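Local coordinates for Alpha/beta hydrolase (Streptomyces albidoflavus, PDB 6KSU), which probably acts as a penicillin-binding-protein-like cyclase that closes non-ribosomal peptides into macrolactams by heterochiral coupling, at residues T77-E91 against A253-A267. Sequence-based numbering, arbitrary orientation.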
ATOM      1  N   THR A  77       8.888  -4.916 -19.222  1.00 19.64           N
ATOM      2  CA  THR A  77       9.066  -5.774 -18.058  1.00 20.37           C
ATOM      3  C   THR A  77       8.052  -5.435 -16.965  1.00 23.08           C
ATOM      4  O   THR A  77       7.874  -4.274 -16.589  1.00 24.12           O
ATOM      5  CB  THR A  77      10.497  -5.622 -17.508  1.00 22.39           C
ATOM      6  OG1 THR A  77      11.452  -5.702 -18.573  1.00 25.41           O
ATOM      7  CG2 THR A  77      10.811  -6.714 -16.531  1.00 20.82           C
ATOM      8  N   GLY A  78       7.375  -6.473 -16.460  1.00 19.59           N
ATOM      9  CA  GLY A  78       6.492  -6.325 -15.328  1.00 22.41           C
ATOM     10  C   GLY A  78       7.160  -6.640 -14.000  1.00 22.39           C
ATOM     11  O   GLY A  78       7.822  -7.675 -13.847  1.00 14.21           O
ATOM     12  N   PHE A  79       6.939  -5.763 -13.030  1.00 18.19           N
ATOM     13  CA  PHE A  79       7.385  -5.860 -11.653  1.00 19.94           C
ATOM     14  C   PHE A  79       6.191  -6.080 -10.732  1.00 20.70           C
ATOM     15  O   PHE A  79       5.091  -5.597 -11.006  1.00 19.36           O
ATOM     16  CB  PHE A  79       8.102  -4.571 -11.231  1.00 19.07           C
ATOM     17  CG  PHE A  79       9.455  -4.351 -11.904  1.00 22.20           C
ATOM     18  CD1 PHE A  79      10.621  -4.351 -11.142  1.00 17.14           C
ATOM     19  CD2 PHE A  79       9.549  -4.086 -13.277  1.00 19.60           C
ATOM     20  CE1 PHE A  79      11.852  -4.143 -11.718  1.00 17.17           C
ATOM     21  CE2 PHE A  79      10.789  -3.873 -13.886  1.00 20.45           C
ATOM     22  CZ  PHE A  79      11.938  -3.906 -13.112  1.00 23.11           C
ATOM     23  N   PRO A  80       6.360  -6.787  -9.625  1.00 22.20           N
ATOM     24  CA  PRO A  80       5.244  -6.902  -8.666  1.00 18.89           C
ATOM     25  C   PRO A  80       4.878  -5.541  -8.099  1.00 18.81           C
ATOM     26  O   PRO A  80       5.726  -4.809  -7.587  1.00 20.71           O
ATOM     27  CB  PRO A  80       5.787  -7.832  -7.579  1.00 19.01           C
ATOM     28  CG  PRO A  80       7.237  -8.076  -7.910  1.00 20.64           C
ATOM     29  CD  PRO A  80       7.507  -7.634  -9.296  1.00 15.28           C
ATOM     30  N   PHE A  81       3.595  -5.192  -8.209  1.00 20.42           N
ATOM     31  CA  PHE A  81       3.151  -3.947  -7.619  1.00 19.65           C
ATOM     32  C   PHE A  81       3.080  -4.034  -6.095  1.00 20.74           C
ATOM     33  O   PHE A  81       3.042  -2.995  -5.429  1.00 19.46           O
ATOM     34  CB  PHE A  81       1.793  -3.568  -8.193  1.00 18.40           C
ATOM     35  CG  PHE A  81       1.842  -3.119  -9.635  1.00 20.70           C
ATOM     36  CD1 PHE A  81       3.055  -2.721 -10.232  1.00 13.88           C
ATOM     37  CD2 PHE A  81       0.672  -3.095 -10.396  1.00 16.87           C
ATOM     38  CE1 PHE A  81       3.105  -2.279 -11.540  1.00 17.36           C
ATOM     39  CE2 PHE A  81       0.699  -2.668 -11.736  1.00 19.53           C
ATOM     40  CZ  PHE A  81       1.915  -2.264 -12.319  1.00 17.19           C
ATOM     41  N   GLY A  82       3.082  -5.239  -5.534  1.00 13.71           N
ATOM     42  CA  GLY A  82       2.725  -5.365  -4.134  1.00 23.54           C
ATOM     43  C   GLY A  82       1.399  -4.706  -3.823  1.00 20.18           C
ATOM     44  O   GLY A  82       0.440  -4.746  -4.609  1.00 20.11           O
ATOM     45  N   SER A  83       1.351  -4.051  -2.669  1.00 19.50           N
ATOM     46  CA  SER A  83       0.146  -3.362  -2.232  1.00 18.06           C
ATOM     47  C   SER A  83      -0.248  -2.208  -3.144  1.00 17.80           C
ATOM     48  O   SER A  83      -1.369  -1.689  -3.007  1.00 20.32           O
ATOM     49  CB  SER A  83       0.353  -2.864  -0.803  1.00 17.79           C
ATOM     50  OG  SER A  83       0.208  -3.959   0.089  1.00 19.61           O
ATOM     51  N   VAL A  84       0.619  -1.797  -4.078  1.00 15.36           N
ATOM     52  CA  VAL A  84       0.178  -0.783  -5.035  1.00 20.17           C
ATOM     53  C   VAL A  84      -1.009  -1.323  -5.835  1.00 15.79           C
ATOM     54  O   VAL A  84      -1.803  -0.539  -6.363  1.00 16.82           O
ATOM     55  CB  VAL A  84       1.358  -0.294  -5.936  1.00 19.99           C
ATOM     56  CG1 VAL A  84       0.898   0.731  -7.001  1.00 13.89           C
ATOM     57  CG2 VAL A  84       2.480   0.348  -5.082  1.00 19.84           C
ATOM     58  N   THR A  85      -1.184  -2.656  -5.859  1.00 15.58           N
ATOM     59  CA  THR A  85      -2.362  -3.277  -6.464  1.00 18.19           C
ATOM     60  C   THR A  85      -3.673  -2.659  -5.962  1.00 21.09           C
ATOM     61  O   THR A  85      -4.684  -2.653  -6.683  1.00 20.81           O
ATOM     62  CB  THR A  85      -2.340  -4.790  -6.169  1.00 19.30           C
ATOM     63  OG1 THR A  85      -1.138  -5.387  -6.695  1.00 20.72           O
ATOM     64  CG2 THR A  85      -3.561  -5.493  -6.793  1.00 14.55           C
ATOM     65  N   LYS A  86      -3.685  -2.165  -4.718  1.00 26.56           N
ATOM     66  CA  LYS A  86      -4.922  -1.651  -4.127  1.00 20.85           C
ATOM     67  C   LYS A  86      -5.436  -0.432  -4.880  1.00 20.16           C
ATOM     68  O   LYS A  86      -6.645  -0.160  -4.883  1.00 20.34           O
ATOM     69  CB  LYS A  86      -4.689  -1.299  -2.648  1.00 16.44           C
ATOM     70  CG  LYS A  86      -4.511  -2.505  -1.785  1.00 16.89           C
ATOM     71  CD  LYS A  86      -4.066  -2.122  -0.386  1.00 19.02           C
ATOM     72  CE  LYS A  86      -4.110  -3.354   0.487  1.00 18.43           C
ATOM     73  NZ  LYS A  86      -2.897  -4.199   0.276  1.00 17.29           N
ATOM     74  N   PHE A  87      -4.541   0.325  -5.503  1.00 20.27           N
ATOM     75  CA  PHE A  87      -4.985   1.471  -6.284  1.00 22.91           C
ATOM     76  C   PHE A  87      -5.748   1.024  -7.531  1.00 20.60           C
ATOM     77  O   PHE A  87      -6.712   1.672  -7.932  1.00 21.96           O
ATOM     78  CB  PHE A  87      -3.769   2.341  -6.604  1.00 20.18           C
ATOM     79  CG  PHE A  87      -4.015   3.439  -7.601  1.00 15.20           C
ATOM     80  CD1 PHE A  87      -4.735   4.564  -7.258  1.00 20.35           C
ATOM     81  CD2 PHE A  87      -3.438   3.377  -8.857  1.00 21.81           C
ATOM     82  CE1 PHE A  87      -4.936   5.605  -8.168  1.00 21.83           C
ATOM     83  CE2 PHE A  87      -3.632   4.407  -9.776  1.00 22.66           C
ATOM     84  CZ  PHE A  87      -4.389   5.521  -9.427  1.00 21.03           C
ATOM     85  N   LEU A  88      -5.388  -0.113  -8.112  1.00 17.81           N
ATOM     86  CA  LEU A  88      -6.113  -0.568  -9.297  1.00 20.57           C
ATOM     87  C   LEU A  88      -7.403  -1.263  -8.908  1.00 20.49           C
ATOM     88  O   LEU A  88      -8.438  -1.073  -9.563  1.00 21.58           O
ATOM     89  CB  LEU A  88      -5.210  -1.475 -10.124  1.00 17.39           C
ATOM     90  CG  LEU A  88      -4.068  -0.527 -10.494  1.00 15.97           C
ATOM     91  CD1 LEU A  88      -2.739  -0.995  -9.919  1.00 15.76           C
ATOM     92  CD2 LEU A  88      -3.997  -0.322 -11.977  1.00 20.82           C
ATOM     93  N   THR A  89      -7.361  -2.035  -7.821  1.00 20.17           N
ATOM     94  CA  THR A  89      -8.575  -2.606  -7.256  1.00 21.05           C
ATOM     95  C   THR A  89      -9.565  -1.509  -6.882  1.00 18.90           C
ATOM     96  O   THR A  89     -10.768  -1.615  -7.167  1.00 18.86           O
ATOM     97  CB  THR A  89      -8.222  -3.461  -6.041  1.00 16.94           C
ATOM     98  OG1 THR A  89      -7.669  -4.690  -6.509  1.00 18.12           O
ATOM     99  CG2 THR A  89      -9.490  -3.747  -5.189  1.00 17.04           C
ATOM    100  N   ALA A  90      -9.072  -0.445  -6.235  1.00 19.47           N
ATOM    101  CA  ALA A  90      -9.937   0.686  -5.925  1.00 18.50           C
ATOM    102  C   ALA A  90     -10.487   1.291  -7.198  1.00 20.54           C
ATOM    103  O   ALA A  90     -11.674   1.636  -7.275  1.00 17.76           O
ATOM    104  CB  ALA A  90      -9.183   1.749  -5.138  1.00 18.55           C
ATOM    105  N   GLU A  91      -9.632   1.419  -8.212  1.00 19.45           N
ATOM    106  CA  GLU A  91     -10.075   1.960  -9.480  1.00 22.67           C
ATOM    107  C   GLU A  91     -11.145   1.069 -10.105  1.00 19.73           C
ATOM    108  O   GLU A  91     -12.143   1.559 -10.646  1.00 21.01           O
ATOM    109  CB  GLU A  91      -8.863   2.127 -10.386  1.00 19.61           C
ATOM    110  CG  GLU A  91      -8.067   3.438 -10.139  1.00 19.81           C
ATOM    111  CD  GLU A  91      -7.121   3.740 -11.317  1.00 21.88           C
ATOM    112  OE1 GLU A  91      -6.722   2.774 -11.993  1.00 21.49           O
ATOM    113  OE2 GLU A  91      -6.806   4.916 -11.592  1.00 20.81           O
ATOM    114  N   ALA A 253      -6.232  -9.676  -4.865  1.00 22.45           N
ATOM    115  CA  ALA A 253      -6.883  -8.373  -4.995  1.00 20.62           C
ATOM    116  C   ALA A 253      -6.217  -7.306  -4.131  1.00 22.42           C
ATOM    117  O   ALA A 253      -6.487  -6.108  -4.314  1.00 21.02           O
ATOM    118  CB  ALA A 253      -8.382  -8.469  -4.640  1.00 23.46           C
ATOM    119  N   ALA A 254      -5.375  -7.710  -3.186  1.00 26.46           N
ATOM    120  CA  ALA A 254      -4.658  -6.765  -2.346  1.00 23.30           C
ATOM    121  C   ALA A 254      -3.203  -6.556  -2.770  1.00 19.64           C
ATOM    122  O   ALA A 254      -2.647  -5.495  -2.483  1.00 19.11           O
ATOM    123  CB  ALA A 254      -4.712  -7.222  -0.874  1.00 20.68           C
ATOM    124  N   GLY A 255      -2.576  -7.516  -3.459  1.00 20.52           N
ATOM    125  CA  GLY A 255      -1.163  -7.354  -3.788  1.00 15.55           C
ATOM    126  C   GLY A 255      -0.603  -8.125  -4.974  1.00 18.24           C
ATOM    127  O   GLY A 255       0.613  -8.097  -5.201  1.00 20.27           O
ATOM    128  N   GLY A 256      -1.446  -8.808  -5.739  1.00 16.16           N
ATOM    129  CA  GLY A 256      -0.962  -9.754  -6.725  1.00 18.81           C
ATOM    130  C   GLY A 256      -0.749  -9.277  -8.149  1.00 19.76           C
ATOM    131  O   GLY A 256      -0.458 -10.114  -9.005  1.00 23.80           O
ATOM    132  N   LEU A 257      -0.906  -7.984  -8.440  1.00 22.71           N
ATOM    133  CA  LEU A 257      -0.697  -7.459  -9.780  1.00 20.50           C
ATOM    134  C   LEU A 257       0.784  -7.262 -10.093  1.00 20.20           C
ATOM    135  O   LEU A 257       1.603  -6.951  -9.220  1.00 20.97           O
ATOM    136  CB  LEU A 257      -1.413  -6.129  -9.972  1.00 19.74           C
ATOM    137  CG  LEU A 257      -2.734  -6.273 -10.701  1.00 24.40           C
ATOM    138  CD1 LEU A 257      -3.530  -4.982 -10.598  1.00 33.61           C
ATOM    139  CD2 LEU A 257      -2.479  -6.689 -12.153  1.00 25.05           C
ATOM    140  N   VAL A 258       1.110  -7.417 -11.370  1.00 21.83           N
ATOM    141  CA  VAL A 258       2.480  -7.395 -11.885  1.00 18.06           C
ATOM    142  C   VAL A 258       2.493  -6.522 -13.135  1.00 19.98           C
ATOM    143  O   VAL A 258       1.807  -6.829 -14.116  1.00 24.65           O
ATOM    144  CB  VAL A 258       2.972  -8.820 -12.214  1.00 21.33           C
ATOM    145  CG1 VAL A 258       4.354  -8.804 -12.900  1.00 18.20           C
ATOM    146  CG2 VAL A 258       2.954  -9.710 -10.928  1.00 21.06           C
ATOM    147  N   GLY A 259       3.227  -5.422 -13.099  1.00 17.47           N
ATOM    148  CA  GLY A 259       3.285  -4.574 -14.271  1.00 20.56           C
ATOM    149  C   GLY A 259       4.392  -3.559 -14.165  1.00 20.56           C
ATOM    150  O   GLY A 259       5.259  -3.645 -13.288  1.00 18.52           O
ATOM    151  N   SER A 260       4.321  -2.558 -15.032  1.00 14.62           N
ATOM    152  CA  SER A 260       5.424  -1.632 -15.214  1.00 18.57           C
ATOM    153  C   SER A 260       5.182  -0.301 -14.523  1.00 15.98           C
ATOM    154  O   SER A 260       4.050   0.097 -14.246  1.00 18.26           O
ATOM    155  CB  SER A 260       5.666  -1.368 -16.698  1.00 19.46           C
ATOM    156  OG  SER A 260       4.845  -0.300 -17.092  1.00 23.94           O
ATOM    157  N   ALA A 261       6.277   0.420 -14.317  1.00 19.76           N
ATOM    158  CA  ALA A 261       6.177   1.817 -13.906  1.00 22.06           C
ATOM    159  C   ALA A 261       5.231   2.580 -14.812  1.00 16.21           C
ATOM    160  O   ALA A 261       4.422   3.383 -14.347  1.00 17.07           O
ATOM    161  CB  ALA A 261       7.566   2.474 -13.930  1.00 13.42           C
ATOM    162  N   THR A 262       5.339   2.356 -16.125  1.00 17.84           N
ATOM    163  CA  THR A 262       4.547   3.111 -17.089  1.00 20.37           C
ATOM    164  C   THR A 262       3.069   2.756 -16.993  1.00 22.41           C
ATOM    165  O   THR A 262       2.207   3.629 -17.157  1.00 22.07           O
ATOM    166  CB  THR A 262       5.088   2.853 -18.497  1.00 21.51           C
ATOM    167  OG1 THR A 262       6.320   3.559 -18.643  1.00 18.72           O
ATOM    168  CG2 THR A 262       4.111   3.330 -19.592  1.00 22.38           C
ATOM    169  N   ASP A 263       2.760   1.478 -16.741  1.00 17.57           N
ATOM    170  CA  ASP A 263       1.378   1.066 -16.479  1.00 20.70           C
ATOM    171  C   ASP A 263       0.764   1.870 -15.323  1.00 19.82           C
ATOM    172  O   ASP A 263      -0.369   2.356 -15.426  1.00 19.66           O
ATOM    173  CB  ASP A 263       1.313  -0.451 -16.179  1.00 17.87           C
ATOM    174  CG  ASP A 263       1.716  -1.323 -17.376  1.00 21.22           C
ATOM    175  OD1 ASP A 263       1.703  -0.812 -18.526  1.00 25.19           O
ATOM    176  OD2 ASP A 263       2.044  -2.522 -17.184  1.00 14.67           O
ATOM    177  N   LEU A 264       1.513   2.034 -14.218  1.00 15.66           N
ATOM    178  CA  LEU A 264       0.986   2.736 -13.053  1.00 18.52           C
ATOM    179  C   LEU A 264       0.757   4.205 -13.348  1.00 19.07           C
ATOM    180  O   LEU A 264      -0.214   4.798 -12.855  1.00 17.60           O
ATOM    181  CB  LEU A 264       1.930   2.603 -11.858  1.00 18.01           C
ATOM    182  CG  LEU A 264       2.095   1.256 -11.163  1.00 17.54           C
ATOM    183  CD1 LEU A 264       3.131   1.398 -10.037  1.00 18.18           C
ATOM    184  CD2 LEU A 264       0.780   0.744 -10.590  1.00 17.03           C
ATOM    185  N   VAL A 265       1.665   4.824 -14.103  1.00 18.11           N
ATOM    186  CA  VAL A 265       1.457   6.214 -14.512  1.00 18.60           C
ATOM    187  C   VAL A 265       0.216   6.319 -15.401  1.00 22.53           C
ATOM    188  O   VAL A 265      -0.586   7.252 -15.273  1.00 21.93           O
ATOM    189  CB  VAL A 265       2.723   6.757 -15.207  1.00 21.18           C
ATOM    190  CG1 VAL A 265       2.472   8.104 -15.851  1.00 23.13           C
ATOM    191  CG2 VAL A 265       3.881   6.859 -14.201  1.00 21.51           C
ATOM    192  N   THR A 266       0.011   5.337 -16.276  1.00 18.78           N
ATOM    193  CA  THR A 266      -1.152   5.371 -17.152  1.00 19.81           C
ATOM    194  C   THR A 266      -2.440   5.334 -16.338  1.00 22.58           C
ATOM    195  O   THR A 266      -3.348   6.138 -16.560  1.00 21.62           O
ATOM    196  CB  THR A 266      -1.080   4.204 -18.133  1.00 21.47           C
ATOM    197  OG1 THR A 266       0.117   4.329 -18.936  1.00 23.44           O
ATOM    198  CG2 THR A 266      -2.332   4.147 -19.013  1.00 20.12           C
ATOM    199  N   ALA A 267      -2.517   4.428 -15.351  1.00 20.58           N
ATOM    200  CA  ALA A 267      -3.697   4.347 -14.489  1.00 22.85           C
ATOM    201  C   ALA A 267      -3.904   5.622 -13.675  1.00 18.97           C
ATOM    202  O   ALA A 267      -5.026   5.914 -13.259  1.00 22.27           O
ATOM    203  CB  ALA A 267      -3.588   3.137 -13.558  1.00 21.94           C
TER
HETATM  204  O   HOH W   1       2.500  -8.072  -6.797  1.00 19.54           O
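F79 and G259 form an antiparallel hydrogen-bonded pair, F79 N to G259 O at 2.7 Å and G259 N back to F79 O, beside the non-hydrogen-bonded pair P80 and V258. F81 N extends the pairing by a nearly straight bond to L257 O (168° at the hydrogen). From opposite ends of this small two-stranded sheet the two segments run on into helices 85-91 and 261-267, whose axes pass 11.1 Å apart at 36°.

The F81 ring is sandwiched between L264 and the backbone of G259. L264 CD2 sits over the centre of one face, 3.6 Å from the centroid, a CH-pi contact, while the backbone N of G259 lies over the opposite face toward the rim. G259 CA comes 3.3 Å from F81 CZ, so the ring packs directly on the strand backbone. L264 CD2 also meets V84 CG1. One turn on from V84, L88 divides its branches, CD1 to L264 CD2 and CD2 to A267 CB.

Polar side chains fasten the other end. T85 OG1 accepts from L257 N and donates to G82 O, nearly in line with that carbonyl. T89 OG1 reaches A253 O in the carbonyl plane, on a lone pair, at 2.9 Å. The bend at the end of the K86 chain (chi4 80°) lets NZ hydrogen-bond A254 O at 3.1 Å from above its carbonyl plane; NZ also bonds N176. S83 and K86 are spaced as in the SxxK motif of serine beta-lactamases and penicillin-binding proteins, consistent with the start of this helix lying at the active site.

S260 and D263 form a capping box on helix 261-268, and R225 forms a salt bridge with D263. V84 and L264 rest on C334 of strand 332-339, S260 touches strand 46-53, and helix 176-189 flanks S83 and A254.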